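Local coordinates for protein sulfate transporter 4.1, chloroplastic (Arabidopsis thaliana, PDB 7LHV) that cotransports sulfate with protons across a membrane as a secondary active symporter of the SLC26/SulP family and may play a role in regulating sulfate assimilation, at residues Leu200-Ile204 and Ile345-Val349; Gln254-Met260 and Pro305-Ser309; Pro319-Phe323 and Ser380-Ala384. One frame throughout, in Å; residues are numbered along the deposited sequence.

Contact 1: residues Leu200-Ile204 and Ile345-Val349; sequences LIRFI and ILESV. With S1P ((2S,3R,4E)-2-amino-3-hydroxyoctadec-4-en-1-yl dihydrogen phosphate), chain G.
Leu-346 reaches from helix 330-358 into the type I turn Ile-201 to Ile-204, and its side chain illustrates how a single branched residue can touch several parts of a bend. From CB the chain passes to CG, set anti to the carbonyl carbon (chi1 -70°), which brings it 3.8 Å from Ile-201 CG2. There the two methyls part, both staying in contact with Ile-201 CG2: CD1 meets Ile-204 CD1 at 3.9 Å, while CD2 lies against the turn's backbone, 3.7 Å from Ile-201 O and close to Arg-202 CA. The crossings are near right angles, and dispersion supplies the attraction.

Ile-345 works alongside. Its CG2 packs against Ile-201 CB and also covers one face of the Arg-202 guanidinium, 3.4 Å above that plane and shifted toward its rim. Arg-202 NH1 lies 2.7 Å from Ile-345 O, and Val-349 CG1 adjoins the same group. Behind the turn, Leu-200 CD2 touches S1P C14 at 3.8 Å, while Leu-346 touches another S1P.

The loop between helices 173-194 and 206-229 is bordered by helix 330-358, by helix 365-381 at Arg-202, by helix 477-496 at Phe-203 and, through Leu-200, by the S1P chain and Ala-490 of the second subunit.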
loop_
_atom_site.group_PDB
_atom_site.type_symbol
_atom_site.label_atom_id
_atom_site.label_comp_id
_atom_site.label_asym_id
_atom_site.label_seq_id
_atom_site.Cartn_x
_atom_site.Cartn_y
_atom_site.Cartn_z
ATOM N N LEU A 200 -10.504 0.290 2.108
ATOM C CA LEU A 200 -9.171 0.731 1.714
ATOM C C LEU A 200 -8.368 1.296 2.874
ATOM O O LEU A 200 -7.152 1.460 2.737
ATOM C CB LEU A 200 -9.269 1.785 0.611
ATOM C CG LEU A 200 -9.191 1.289 -0.831
ATOM C CD1 LEU A 200 -9.523 2.419 -1.786
ATOM C CD2 LEU A 200 -7.817 0.721 -1.125
ATOM N N ILE A 201 -9.009 1.594 4.000
ATOM C CA ILE A 201 -8.331 2.191 5.135
ATOM C C ILE A 201 -8.194 1.221 6.304
ATOM O O ILE A 201 -7.226 1.322 7.067
ATOM C CB ILE A 201 -9.063 3.478 5.572
ATOM C CG1 ILE A 201 -9.127 4.467 4.412
ATOM C CG2 ILE A 201 -8.366 4.140 6.743
ATOM C CD1 ILE A 201 -7.771 4.901 3.917
ATOM N N ARG A 202 -9.107 0.260 6.445
ATOM C CA ARG A 202 -9.131 -0.627 7.602
ATOM C C ARG A 202 -7.970 -1.612 7.638
ATOM O O ARG A 202 -7.957 -2.479 8.517
ATOM C CB ARG A 202 -10.458 -1.385 7.643
ATOM C CG ARG A 202 -11.672 -0.478 7.639
ATOM C CD ARG A 202 -12.965 -1.270 7.741
ATOM N NE ARG A 202 -14.083 -0.552 7.143
ATOM C CZ ARG A 202 -14.691 0.489 7.698
ATOM N NH1 ARG A 202 -14.333 0.944 8.888
ATOM N NH2 ARG A 202 -15.681 1.086 7.045
ATOM N N PHE A 203 -7.009 -1.518 6.722
ATOM C CA PHE A 203 -5.810 -2.338 6.819
ATOM C C PHE A 203 -4.829 -1.820 7.859
ATOM O O PHE A 203 -3.866 -2.523 8.180
ATOM C CB PHE A 203 -5.114 -2.431 5.456
ATOM C CG PHE A 203 -4.372 -1.184 5.065
ATOM C CD1 PHE A 203 -5.013 -0.170 4.381
ATOM C CD2 PHE A 203 -3.034 -1.027 5.378
ATOM C CE1 PHE A 203 -4.337 0.976 4.022
ATOM C CE2 PHE A 203 -2.359 0.116 5.025
ATOM C CZ PHE A 203 -3.010 1.118 4.344
ATOM N N ILE A 204 -5.041 -0.613 8.382
ATOM C CA ILE A 204 -4.115 -0.034 9.347
ATOM C C ILE A 204 -4.248 -0.763 10.675
ATOM O O ILE A 204 -5.357 -0.942 11.195
ATOM C CB ILE A 204 -4.371 1.470 9.500
ATOM C CG1 ILE A 204 -4.244 2.162 8.145
ATOM C CG2 ILE A 204 -3.400 2.074 10.491
ATOM C CD1 ILE A 204 -4.712 3.588 8.142
ATOM N N ILE A 345 -13.536 6.544 9.550
ATOM C CA ILE A 345 -13.582 5.174 9.056
ATOM C C ILE A 345 -13.036 4.215 10.103
ATOM O O ILE A 345 -13.537 3.096 10.263
ATOM C CB ILE A 345 -12.826 5.060 7.722
ATOM C CG1 ILE A 345 -13.535 5.877 6.644
ATOM C CG2 ILE A 345 -12.713 3.614 7.288
ATOM C CD1 ILE A 345 -12.749 6.002 5.369
ATOM N N LEU A 346 -12.016 4.639 10.844
ATOM C CA LEU A 346 -11.308 3.718 11.724
ATOM C C LEU A 346 -11.878 3.696 13.135
ATOM O O LEU A 346 -11.938 2.630 13.757
ATOM C CB LEU A 346 -9.823 4.080 11.769
ATOM C CG LEU A 346 -9.043 3.814 10.482
ATOM C CD1 LEU A 346 -7.626 4.336 10.605
ATOM C CD2 LEU A 346 -9.042 2.336 10.149
ATOM N N GLU A 347 -12.299 4.846 13.658
ATOM C CA GLU A 347 -12.752 4.942 15.041
ATOM C C GLU A 347 -14.272 4.961 15.162
ATOM O O GLU A 347 -14.848 4.110 15.844
ATOM C CB GLU A 347 -12.145 6.184 15.701
ATOM C CG GLU A 347 -10.643 6.103 15.875
ATOM C CD GLU A 347 -10.066 7.350 16.511
ATOM O OE1 GLU A 347 -10.821 8.325 16.702
ATOM O OE2 GLU A 347 -8.858 7.352 16.822
ATOM N N SER A 348 -14.935 5.920 14.511
ATOM C CA SER A 348 -16.379 6.069 14.679
ATOM C C SER A 348 -17.131 4.840 14.185
ATOM O O SER A 348 -18.059 4.358 14.848
ATOM C CB SER A 348 -16.863 7.319 13.949
ATOM O OG SER A 348 -18.272 7.314 13.818
ATOM N N VAL A 349 -16.746 4.317 13.020
ATOM C CA VAL A 349 -17.402 3.125 12.496
ATOM C C VAL A 349 -17.120 1.927 13.392
ATOM O O VAL A 349 -17.987 1.070 13.594
ATOM C CB VAL A 349 -16.964 2.874 11.044
ATOM C CG1 VAL A 349 -17.469 1.533 10.560
ATOM C CG2 VAL A 349 -17.481 3.981 10.149
HETATM C C1 S1P G . -12.962 -1.667 -7.203
HETATM O O1 S1P G . -13.161 -2.768 -6.294
HETATM C C2 S1P G . -11.458 -1.584 -7.262
HETATM N N2 S1P G . -10.899 -2.361 -6.160
HETATM C C3 S1P G . -10.886 -0.175 -7.093
HETATM O O3 S1P G . -9.802 -0.336 -6.187
HETATM C C4 S1P G . -11.866 0.805 -6.543
HETATM C C5 S1P G . -11.645 2.095 -6.391
HETATM C C6 S1P G . -10.436 2.906 -6.701
HETATM C C7 S1P G . -9.353 2.893 -5.644
HETATM C C8 S1P G . -7.976 2.860 -6.245
HETATM C C9 S1P G . -7.059 3.952 -5.753
HETATM C C10 S1P G . -6.397 3.629 -4.436
HETATM C C11 S1P G . -5.320 4.605 -4.025
HETATM C C12 S1P G . -4.456 4.112 -2.883
HETATM C C13 S1P G . -4.737 2.692 -2.473
HETATM C C14 S1P G . -4.355 2.374 -1.052
HETATM C C15 S1P G . -3.565 3.461 -0.372
HETATM C C16 S1P G . -4.067 3.823 1.014
HETATM P P22 S1P G . -13.359 -4.302 -6.670
HETATM O O23 S1P G . -13.956 -4.384 -8.055
HETATM O O24 S1P G . -11.989 -4.901 -6.715
HETATM O O25 S1P G . -14.191 -4.935 -5.660
#

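Contact 2: residues Gln254-Met260 and Pro305-Ser309; sequences QWPPFVM and PPSIS
Ser-307, Ile-308 and Pro-256 bury the most surface where the loop 305-309 lies against the beginning of helix 255-277, a worked case of packing without any hydrogen bond between the segments. Ser-307 lies against the rings of Pro-256 and Pro-257. Its OG occupies the position between backbone N and carbonyl carbon (chi1 57°), bordering Pro-256 CG at 3.2 Å and Pro-257 CD at a similar separation. Its CB rests on Gln-254 CG, 3.8 Å away.

Pro-256 faces the loop with its CB as well, lying 3.9 Å from Pro-305 CB. The next apolar piece is Ile-308, whose CG2 comes 4.2 Å from Pro-256 CB and 4.3 Å from Met-260 SD. Met-260 CE then closes on Pro-305 CG. Met-260 also touches Ile-299, and Ile-308 touches Ala-300, both of helix 284-300.

Lacking an N-H, Pro-256 suits a first helical turn, and its O accepts the Met-260 N-H in the ordinary helical way. Its ring and that of Pro-257, with Met-260 one turn on, provide much of the packing surface in this proline-rich first turn of a predicted transmembrane helix of the sulfate permease region, met by the loop after helix 284-300.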
loop_
_atom_site.group_PDB
_atom_site.type_symbol
_atom_site.label_atom_id
_atom_site.label_comp_id
_atom_site.label_asym_id
_atom_site.label_seq_id
_atom_site.Cartn_x
_atom_site.Cartn_y
_atom_site.Cartn_z
ATOM N N GLN A 254 1.534 32.346 37.055
ATOM C CA GLN A 254 0.529 32.848 37.982
ATOM C C GLN A 254 -0.002 31.702 38.832
ATOM O O GLN A 254 -0.235 30.600 38.328
ATOM C CB GLN A 254 -0.635 33.525 37.252
ATOM C CG GLN A 254 -0.298 34.856 36.606
ATOM C CD GLN A 254 0.294 34.699 35.227
ATOM O OE1 GLN A 254 0.182 33.641 34.610
ATOM N NE2 GLN A 254 0.923 35.756 34.728
ATOM N N TRP A 255 -0.195 31.971 40.121
ATOM C CA TRP A 255 -0.663 30.969 41.075
ATOM C C TRP A 255 -2.168 30.700 41.001
ATOM O O TRP A 255 -2.568 29.529 41.051
ATOM C CB TRP A 255 -0.281 31.376 42.504
ATOM C CG TRP A 255 1.049 30.845 42.949
ATOM C CD1 TRP A 255 1.949 30.150 42.195
ATOM C CD2 TRP A 255 1.624 30.957 44.257
ATOM N NE1 TRP A 255 3.051 29.829 42.950
ATOM C CE2 TRP A 255 2.876 30.312 44.220
ATOM C CE3 TRP A 255 1.203 31.542 45.456
ATOM C CZ2 TRP A 255 3.710 30.235 45.332
ATOM C CZ3 TRP A 255 2.033 31.465 46.560
ATOM C CH2 TRP A 255 3.272 30.817 46.490
ATOM N N PRO A 256 -3.033 31.717 40.923
ATOM C CA PRO A 256 -4.485 31.455 40.966
ATOM C C PRO A 256 -4.957 30.528 39.855
ATOM O O PRO A 256 -5.670 29.554 40.143
ATOM C CB PRO A 256 -5.102 32.857 40.840
ATOM C CG PRO A 256 -4.088 33.745 41.424
ATOM C CD PRO A 256 -2.762 33.165 41.027
ATOM N N PRO A 257 -4.634 30.794 38.576
ATOM C CA PRO A 257 -5.139 29.882 37.536
ATOM C C PRO A 257 -4.601 28.471 37.670
ATOM O O PRO A 257 -5.338 27.508 37.429
ATOM C CB PRO A 257 -4.685 30.550 36.232
ATOM C CG PRO A 257 -3.489 31.291 36.605
ATOM C CD PRO A 257 -3.762 31.823 37.977
ATOM N N PHE A 258 -3.335 28.320 38.067
ATOM C CA PHE A 258 -2.775 26.984 38.231
ATOM C C PHE A 258 -3.461 26.232 39.362
ATOM O O PHE A 258 -3.776 25.046 39.223
ATOM C CB PHE A 258 -1.271 27.060 38.476
ATOM C CG PHE A 258 -0.572 25.741 38.339
ATOM C CD1 PHE A 258 -0.260 25.238 37.089
ATOM C CD2 PHE A 258 -0.235 25.000 39.457
ATOM C CE1 PHE A 258 0.380 24.022 36.955
ATOM C CE2 PHE A 258 0.406 23.784 39.330
ATOM C CZ PHE A 258 0.714 23.295 38.078
ATOM N N VAL A 259 -3.704 26.906 40.488
ATOM C CA VAL A 259 -4.376 26.255 41.611
ATOM C C VAL A 259 -5.798 25.868 41.226
ATOM O O VAL A 259 -6.262 24.759 41.524
ATOM C CB VAL A 259 -4.349 27.163 42.852
ATOM C CG1 VAL A 259 -5.325 26.657 43.897
ATOM C CG2 VAL A 259 -2.947 27.222 43.427
ATOM N N MET A 260 -6.509 26.774 40.553
ATOM C CA MET A 260 -7.873 26.478 40.128
ATOM C C MET A 260 -7.904 25.284 39.184
ATOM O O MET A 260 -8.719 24.365 39.349
ATOM C CB MET A 260 -8.487 27.708 39.461
ATOM C CG MET A 260 -9.999 27.675 39.350
ATOM S SD MET A 260 -10.652 29.185 38.624
ATOM C CE MET A 260 -11.251 30.025 40.080
ATOM N N PRO A 305 -10.381 36.015 41.644
ATOM C CA PRO A 305 -8.927 36.088 41.450
ATOM C C PRO A 305 -8.579 37.008 40.295
ATOM O O PRO A 305 -9.304 37.063 39.291
ATOM C CB PRO A 305 -8.538 34.635 41.145
ATOM C CG PRO A 305 -9.634 33.820 41.744
ATOM C CD PRO A 305 -10.877 34.632 41.551
ATOM N N PRO A 306 -7.475 37.752 40.400
ATOM C CA PRO A 306 -7.172 38.740 39.350
ATOM C C PRO A 306 -6.645 38.119 38.070
ATOM O O PRO A 306 -6.957 38.611 36.978
ATOM C CB PRO A 306 -6.121 39.643 40.015
ATOM C CG PRO A 306 -6.181 39.317 41.488
ATOM C CD PRO A 306 -6.570 37.878 41.551
ATOM N N SER A 307 -5.856 37.052 38.167
ATOM C CA SER A 307 -5.129 36.521 37.021
ATOM C C SER A 307 -5.894 35.449 36.257
ATOM O O SER A 307 -5.375 34.937 35.260
ATOM C CB SER A 307 -3.780 35.961 37.477
ATOM O OG SER A 307 -3.956 34.961 38.462
ATOM N N ILE A 308 -7.100 35.098 36.686
ATOM C CA ILE A 308 -7.898 34.120 35.957
ATOM C C ILE A 308 -8.572 34.802 34.776
ATOM O O ILE A 308 -8.811 36.015 34.780
ATOM C CB ILE A 308 -8.931 33.449 36.882
ATOM C CG1 ILE A 308 -9.928 34.480 37.403
ATOM C CG2 ILE A 308 -8.238 32.748 38.034
ATOM C CD1 ILE A 308 -11.151 33.869 38.037
ATOM N N SER A 309 -8.880 34.016 33.750
ATOM C CA SER A 309 -9.496 34.518 32.531
ATOM C C SER A 309 -10.808 33.790 32.282
ATOM O O SER A 309 -10.903 32.575 32.476
ATOM C CB SER A 309 -8.563 34.343 31.330
ATOM O OG SER A 309 -9.156 34.848 30.147
#

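Contact 3: residues Pro319-Phe323 and Ser380-Ala384; sequences PTFSF and SLFSA
Phe-321 and Phe-382 form an edge-to-face (T-shaped) pair that, with Leu-381, makes the apolar centre. The edge of Phe-321 is directed at the face of Phe-382, with centroids 5.6 Å apart and planes at 79°. Phe-321 CD1 makes the nearest approach, 3.8 Å from Phe-382 CE2. With CG of Phe-321 anti to the backbone N (chi1 -171°), its ring also runs alongside Leu-381 and brings CE1 to 3.6 Å from Leu-381 CD1. The other methyl of that leucine, CD2, lies over one face of Phe-323, 4.0 Å above the ring plane and displaced toward its rim.

Pro-319 continues the packing, its CB 3.4 Å from Phe-382 O, while its own carbonyl O lies at the edge of the Phe-382 ring. Pro-319 also reaches Tyr-129, and Phe-382 Val-133, of helix 125-141. With an alanine at Phe-382, Phe-321 would lose the face its edge is turned to, and a gap would probably open against the Thr-320 and Phe-321 backbone and Val-133.

At the polar edge, Ser-322 N donates to Leu-381 O across 3.2 Å, an almost straight bond with an N-H...O angle of 169° that arrives nearly along the carbonyl axis. Ser-322 OG turns back to Phe-321 O, 2.6 Å away and above that carbonyl's plane.

Phe-382 is where the chain leaves helix 365-381, so a final-turn carbonyl takes its donor from another segment. The contact is mainly apolar and aromatic, with one direct backbone bond, consistent with the rings setting how the loop lies and the bond its register against the helix end.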
loop_
_atom_site.group_PDB
_atom_site.type_symbol
_atom_site.label_atom_id
_atom_site.label_comp_id
_atom_site.label_asym_id
_atom_site.label_seq_id
_atom_site.Cartn_x
_atom_site.Cartn_y
_atom_site.Cartn_z
ATOM N N PRO A 319 -27.750 28.835 15.325
ATOM C CA PRO A 319 -27.013 29.224 14.120
ATOM C C PRO A 319 -27.936 29.366 12.922
ATOM O O PRO A 319 -28.980 28.715 12.830
ATOM C CB PRO A 319 -26.019 28.075 13.925
ATOM C CG PRO A 319 -26.625 26.924 14.641
ATOM C CD PRO A 319 -27.349 27.505 15.812
ATOM N N THR A 320 -27.539 30.234 11.998
ATOM C CA THR A 320 -28.306 30.505 10.792
ATOM C C THR A 320 -27.652 29.859 9.577
ATOM O O THR A 320 -26.452 29.577 9.560
ATOM C CB THR A 320 -28.448 32.013 10.566
ATOM O OG1 THR A 320 -27.148 32.609 10.479
ATOM C CG2 THR A 320 -29.220 32.651 11.707
ATOM N N PHE A 321 -28.468 29.624 8.551
ATOM C CA PHE A 321 -27.980 29.006 7.326
ATOM C C PHE A 321 -27.019 29.941 6.605
ATOM O O PHE A 321 -27.304 31.131 6.437
ATOM C CB PHE A 321 -29.151 28.645 6.413
ATOM C CG PHE A 321 -28.759 27.817 5.223
ATOM C CD1 PHE A 321 -28.753 26.435 5.298
ATOM C CD2 PHE A 321 -28.396 28.418 4.032
ATOM C CE1 PHE A 321 -28.393 25.670 4.210
ATOM C CE2 PHE A 321 -28.034 27.660 2.940
ATOM C CZ PHE A 321 -28.032 26.283 3.030
ATOM N N SER A 322 -25.883 29.399 6.174
ATOM C CA SER A 322 -24.891 30.183 5.442
ATOM C C SER A 322 -23.963 29.227 4.713
ATOM O O SER A 322 -23.327 28.380 5.349
ATOM C CB SER A 322 -24.097 31.087 6.387
ATOM O OG SER A 322 -24.900 32.142 6.887
ATOM N N PHE A 323 -23.885 29.360 3.392
ATOM C CA PHE A 323 -22.924 28.585 2.627
ATOM C C PHE A 323 -21.507 29.046 2.957
ATOM O O PHE A 323 -21.290 30.209 3.302
ATOM C CB PHE A 323 -23.177 28.741 1.132
ATOM C CG PHE A 323 -24.109 27.717 0.558
ATOM C CD1 PHE A 323 -23.627 26.505 0.095
ATOM C CD2 PHE A 323 -25.466 27.973 0.464
ATOM C CE1 PHE A 323 -24.482 25.562 -0.440
ATOM C CE2 PHE A 323 -26.326 27.035 -0.071
ATOM C CZ PHE A 323 -25.834 25.828 -0.523
ATOM N N SER A 380 -22.045 21.808 8.445
ATOM C CA SER A 380 -21.311 22.861 7.754
ATOM C C SER A 380 -22.261 23.919 7.221
ATOM O O SER A 380 -21.983 25.120 7.313
ATOM C CB SER A 380 -20.493 22.263 6.617
ATOM O OG SER A 380 -19.841 21.089 7.050
ATOM N N LEU A 381 -23.391 23.491 6.660
ATOM C CA LEU A 381 -24.395 24.456 6.233
ATOM C C LEU A 381 -24.951 25.272 7.391
ATOM O O LEU A 381 -25.471 26.366 7.156
ATOM C CB LEU A 381 -25.541 23.754 5.507
ATOM C CG LEU A 381 -25.205 23.110 4.165
ATOM C CD1 LEU A 381 -26.477 22.748 3.431
ATOM C CD2 LEU A 381 -24.348 24.039 3.330
ATOM N N PHE A 382 -24.852 24.779 8.623
ATOM C CA PHE A 382 -25.342 25.515 9.785
ATOM C C PHE A 382 -24.212 25.853 10.751
ATOM O O PHE A 382 -24.374 25.778 11.972
ATOM C CB PHE A 382 -26.447 24.740 10.491
ATOM C CG PHE A 382 -27.797 24.927 9.875
ATOM C CD1 PHE A 382 -28.612 25.970 10.273
ATOM C CD2 PHE A 382 -28.245 24.070 8.890
ATOM C CE1 PHE A 382 -29.854 26.149 9.704
ATOM C CE2 PHE A 382 -29.486 24.243 8.317
ATOM C CZ PHE A 382 -30.292 25.283 8.725
ATOM N N SER A 383 -23.051 26.233 10.214
ATOM C CA SER A 383 -21.934 26.778 10.990
ATOM C C SER A 383 -21.449 25.805 12.067
ATOM O O SER A 383 -21.488 26.090 13.262
ATOM C CB SER A 383 -22.313 28.126 11.610
ATOM O OG SER A 383 -22.877 28.995 10.647
ATOM N N ALA A 384 -20.966 24.647 11.621
ATOM C CA ALA A 384 -20.396 23.653 12.515
ATOM C C ALA A 384 -19.096 23.118 11.936
ATOM O O ALA A 384 -18.898 23.111 10.720
ATOM C CB ALA A 384 -21.364 22.494 12.761
#

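Overall arrangement
Followed from the N terminus, the chain first passes 200-204, which opens the longest loop; contact 1 closes it 141 residues later on helix 330-358. Contact 2 is nested entirely inside, joining the beginning of helix 255-277 to the connection that follows helix 284-300. Further along that same connection, contact 3 opens, but it closes only on helix 365-381, beyond the end of contact 1, so the two cross. Contacts 2 and 3 are in series. The three stand apart, with centres about 42 Å (1 and 2), 28 Å (1 and 3) and 36 Å (2 and 3) from one another, tying two interhelical connections to three helices within the sulfate permease region.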